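PDB 3MCX: SusD superfamily protein from Bacteroides thetaiotaomicron, which is of unknown function but, as a SusD-family protein of the outer membrane, probably helps capture glycans at the cell surface. Local coordinates for residues Lys93-Arg96 with Gln97-Leu101; Ala276-Val279 with Tyr280-Glu283. All blocks are in the same frame, centred on the assembly; numbering follows the deposited sequence.

Two short-range contacts of a SusD-family chain whose regular structure is mainly helical are described, each within one continuous run. Interaction 1 lies within the long helix 81-106, whereas interaction 2 takes in the single-turn helix 276-279 and the loop after it. Their centres stand 31 Å apart and their nearest atoms about 16 Å. The side chain of Asn99 stays about 11 Å from that of His165, a zinc ligand whose ion is not bound to this chain in the model, so interaction 1 takes no part in that site. Residues 276-283 lie away from the zinc sites, although Asn282 ND2 is hydrogen-bonded to the backbone O of Glu315, a ligand of a bound zinc ion.

Interaction 1: residues Lys93-Arg96 with Gln97-Leu101; sequences KVIR and QTNNL
Thr98 reaches back one turn of helix 81-106 to Val94 and Ile95. Its CB lies 3.7 Å from Ile95 O, and CG2 passes Val94 O at 3.4 Å, with Val94 CG1 farther off. The tip, OG1, donates to Ile95 O at 2.7 Å. A chi1 of 66° tucks the hydroxyl in over the backbone, from where it can turn back on the helix. The OG1 bond meets the carbonyl at a C=O...O angle of 120°, while Asn99 N, at 2.9 Å from Ile95 O, comes in much closer to head-on (162°). Two donors thus grip one oxygen from different directions. The side chain of Asn99 runs alongside that of Ile95, ND2 lying 3.6 Å from Ile95 CG2; Asn99 OD1 accepts from Arg129 NH1 and ND2 donates to the backbone O of Glu157. Elsewhere on the turn Gln97 lies beside the extended Lys93, Gln97 NE2 being 3.9 Å from Lys93 CE. Val94 and Thr98 also meet helix 115-140, packing this turn against its neighbour. The chemistry implies that the buried Thr98 hydroxyl is satisfied within its own helix, as an intrahelical threonine-to-carbonyl bond.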
loop_
_atom_site.group_PDB
_atom_site.type_symbol
_atom_site.label_atom_id
_atom_site.label_comp_id
_atom_site.label_asym_id
_atom_site.label_seq_id
_atom_site.Cartn_x
_atom_site.Cartn_y
_atom_site.Cartn_z
ATOM N N LYS A 93 -12.082 4.754 12.277
ATOM C CA LYS A 93 -13.477 4.980 11.894
ATOM C C LYS A 93 -13.953 3.854 10.974
ATOM O O LYS A 93 -15.064 3.355 11.142
ATOM C CB LYS A 93 -13.651 6.350 11.213
ATOM C CG LYS A 93 -15.104 6.745 10.953
ATOM C CD LYS A 93 -15.094 8.203 10.413
ATOM C CE LYS A 93 -16.463 8.702 9.977
ATOM N NZ LYS A 93 -16.258 10.050 9.308
ATOM N N VAL A 94 -13.122 3.478 9.998
ATOM C CA VAL A 94 -13.473 2.363 9.130
ATOM C C VAL A 94 -13.647 1.092 9.974
ATOM O O VAL A 94 -14.622 0.362 9.783
ATOM C CB VAL A 94 -12.454 2.132 8.033
ATOM C CG1 VAL A 94 -12.688 0.763 7.343
ATOM C CG2 VAL A 94 -12.530 3.283 6.999
ATOM N N ILE A 95 -12.733 0.816 10.903
ATOM C CA ILE A 95 -12.847 -0.390 11.737
ATOM C C ILE A 95 -14.167 -0.377 12.516
ATOM O O ILE A 95 -14.914 -1.363 12.541
ATOM C CB ILE A 95 -11.633 -0.518 12.675
ATOM C CG1 ILE A 95 -10.407 -0.912 11.852
ATOM C CG2 ILE A 95 -11.940 -1.524 13.804
ATOM C CD1 ILE A 95 -9.074 -0.814 12.597
ATOM N N ARG A 96 -14.469 0.758 13.101
ATOM C CA ARG A 96 -15.709 0.888 13.855
ATOM C C ARG A 96 -16.939 0.624 12.989
ATOM O O ARG A 96 -17.853 -0.051 13.407
ATOM C CB ARG A 96 -15.752 2.220 14.584
ATOM C CG ARG A 96 -14.671 2.283 15.660
ATOM C CD ARG A 96 -14.662 3.550 16.483
ATOM N NE ARG A 96 -15.100 4.764 15.810
ATOM C CZ ARG A 96 -14.272 5.763 15.576
ATOM N NH1 ARG A 96 -13.028 5.628 15.977
ATOM N NH2 ARG A 96 -14.667 6.834 14.984
ATOM N N GLN A 97 -16.941 1.153 11.787
ATOM C CA GLN A 97 -18.050 0.902 10.879
ATOM C C GLN A 97 -18.154 -0.574 10.490
ATOM O O GLN A 97 -19.249 -1.118 10.419
ATOM C CB GLN A 97 -17.952 1.796 9.647
ATOM C CG GLN A 97 -18.170 3.279 9.997
ATOM C CD GLN A 97 -18.357 4.166 8.777
ATOM O OE1 GLN A 97 -18.409 3.694 7.648
ATOM N NE2 GLN A 97 -18.469 5.475 9.024
ATOM N N THR A 98 -17.021 -1.225 10.233
ATOM C CA THR A 98 -17.047 -2.662 9.974
ATOM C C THR A 98 -17.627 -3.436 11.162
ATOM O O THR A 98 -18.429 -4.367 10.976
ATOM C CB THR A 98 -15.711 -3.310 9.555
ATOM O OG1 THR A 98 -14.724 -3.281 10.618
ATOM C CG2 THR A 98 -15.139 -2.667 8.285
ATOM N N ASN A 99 -17.259 -3.040 12.382
ATOM C CA ASN A 99 -17.766 -3.721 13.555
ATOM C C ASN A 99 -19.262 -3.533 13.736
ATOM O O ASN A 99 -20.003 -4.462 14.072
ATOM C CB ASN A 99 -16.992 -3.259 14.798
ATOM C CG ASN A 99 -15.627 -3.915 14.879
ATOM O OD1 ASN A 99 -15.492 -5.066 14.491
ATOM N ND2 ASN A 99 -14.636 -3.214 15.424
ATOM N N ASN A 100 -19.749 -2.308 13.495
ATOM C CA ASN A 100 -21.169 -2.033 13.562
ATOM C C ASN A 100 -21.990 -2.854 12.539
ATOM O O ASN A 100 -23.019 -3.408 12.860
ATOM C CB ASN A 100 -21.424 -0.533 13.364
ATOM C CG ASN A 100 -20.923 0.307 14.553
ATOM O OD1 ASN A 100 -20.557 -0.233 15.615
ATOM N ND2 ASN A 100 -20.897 1.633 14.372
ATOM N N LEU A 101 -21.442 -2.941 11.322
ATOM C CA LEU A 101 -22.111 -3.678 10.254
ATOM C C LEU A 101 -22.121 -5.186 10.538
ATOM O O LEU A 101 -23.152 -5.812 10.416
ATOM C CB LEU A 101 -21.435 -3.363 8.903
ATOM C CG LEU A 101 -22.008 -4.077 7.666
ATOM C CD1 LEU A 101 -23.494 -3.876 7.484
ATOM C CD2 LEU A 101 -21.224 -3.610 6.441
#

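Interaction 2: residues Ala276-Val279 with Tyr280-Glu283; sequences APMV and YANE
Tyr280 N turns back on helix 276-279 and donates to Ala276 O at 2.9 Å. A second, weak bond goes from the same N to Pro277 O at 3.4 Å. The Tyr280 side chain also reaches Ala276. With chi1 at -83°, CG sits beside the backbone N, which carries CD2 to 3.2 Å from Ala276 O. CD2 also meets Ala276 CB at 4.3 Å, an apolar touch. Beyond the segment, Tyr280 packs on Asp50 of helix 44-51 and on Leu335 of strand 334-335, so the ring is buried between several parts of the fold.

Ala281 comes next, and its N donates to Met278 O at 3.0 Å. The bond is fairly straight at hydrogen, yet the donor stands above the carbonyl plane, 76° out of it, which marks a tight i to i+3 closure. Ala281 CB rests against Met278 O at 3.2 Å and touches the methyl, CE, of Met278, a selenomethionine, at 4.0 Å. Two bends in that chain, at chi2 and chi3, bring CE round to this side.

Past Asn282, Glu283 crosses the selenomethionine at about a right angle, and its OE2 lies 3.7 Å from Met278 CE. The carboxylate is gripped by backbone N-H groups farther along the loop: OE2 accepts from Trp288 N, OE1 from Asp287 N and Asn289 N.

An i+4 bond followed by an i+3 bond, with the chain turning extended at Ala281 (psi 151°), is typical of a one-turn helix unwinding at its C-terminal end into a loop.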
loop_
_atom_site.group_PDB
_atom_site.type_symbol
_atom_site.label_atom_id
_atom_site.label_comp_id
_atom_site.label_asym_id
_atom_site.label_seq_id
_atom_site.Cartn_x
_atom_site.Cartn_y
_atom_site.Cartn_z
ATOM N N ALA A 276 -2.900 11.183 -3.666
ATOM C CA ALA A 276 -1.600 10.822 -4.210
ATOM C C ALA A 276 -1.433 11.210 -5.665
ATOM O O ALA A 276 -0.361 11.660 -6.032
ATOM C CB ALA A 276 -1.254 9.324 -3.972
ATOM N N PRO A 277 -2.440 10.977 -6.519
ATOM C CA PRO A 277 -2.251 11.312 -7.925
ATOM C C PRO A 277 -1.913 12.799 -8.143
ATOM O O PRO A 277 -1.037 13.118 -8.958
ATOM C CB PRO A 277 -3.562 10.870 -8.573
ATOM C CG PRO A 277 -3.947 9.678 -7.745
ATOM C CD PRO A 277 -3.634 10.133 -6.312
HETATM N N MSE A 278 -2.556 13.711 -7.415
HETATM C CA MSE A 278 -2.232 15.121 -7.516
HETATM C C MSE A 278 -0.883 15.429 -6.873
HETATM O O MSE A 278 -0.160 16.312 -7.333
HETATM C CB MSE A 278 -3.340 15.999 -6.920
HETATM C CG MSE A 278 -4.521 16.140 -7.842
HETATM SE SE MSE A 278 -4.163 16.775 -9.637
HETATM C CE MSE A 278 -3.214 18.361 -9.181
ATOM N N VAL A 279 -0.545 14.697 -5.819
ATOM C CA VAL A 279 0.744 14.935 -5.167
ATOM C C VAL A 279 1.912 14.435 -6.036
ATOM O O VAL A 279 3.015 14.967 -5.940
ATOM C CB VAL A 279 0.725 14.408 -3.709
ATOM C CG1 VAL A 279 2.085 14.667 -2.967
ATOM C CG2 VAL A 279 -0.454 15.063 -2.967
ATOM N N TYR A 280 1.642 13.501 -6.938
ATOM C CA TYR A 280 2.623 13.091 -7.960
ATOM C C TYR A 280 2.549 13.941 -9.232
ATOM O O TYR A 280 3.367 13.763 -10.132
ATOM C CB TYR A 280 2.342 11.621 -8.390
ATOM C CG TYR A 280 2.917 10.547 -7.498
ATOM C CD1 TYR A 280 4.292 10.309 -7.467
ATOM C CD2 TYR A 280 2.089 9.735 -6.716
ATOM C CE1 TYR A 280 4.851 9.316 -6.662
ATOM C CE2 TYR A 280 2.639 8.747 -5.899
ATOM C CZ TYR A 280 4.009 8.553 -5.871
ATOM O OH TYR A 280 4.531 7.598 -5.032
ATOM N N ALA A 281 1.565 14.843 -9.360
ATOM C CA ALA A 281 1.238 15.422 -10.651
ATOM C C ALA A 281 2.350 16.284 -11.212
ATOM O O ALA A 281 3.136 16.892 -10.475
ATOM C CB ALA A 281 -0.055 16.260 -10.538
ATOM N N ASN A 282 2.368 16.307 -12.528
ATOM C CA ASN A 282 3.301 17.069 -13.357
ATOM C C ASN A 282 2.497 18.226 -13.910
ATOM O O ASN A 282 1.867 18.143 -14.973
ATOM C CB ASN A 282 3.863 16.128 -14.412
ATOM C CG ASN A 282 5.013 16.684 -15.187
ATOM O OD1 ASN A 282 5.391 17.858 -15.058
ATOM N ND2 ASN A 282 5.621 15.806 -16.022
ATOM N N GLU A 283 2.502 19.320 -13.146
ATOM C CA GLU A 283 1.512 20.388 -13.311
ATOM C C GLU A 283 2.029 21.518 -14.188
ATOM O O GLU A 283 3.236 21.792 -14.229
ATOM C CB GLU A 283 1.158 20.968 -11.928
ATOM C CG GLU A 283 0.631 19.969 -10.918
ATOM C CD GLU A 283 0.710 20.484 -9.508
ATOM O OE1 GLU A 283 1.831 20.598 -8.977
ATOM O OE2 GLU A 283 -0.379 20.757 -8.919
#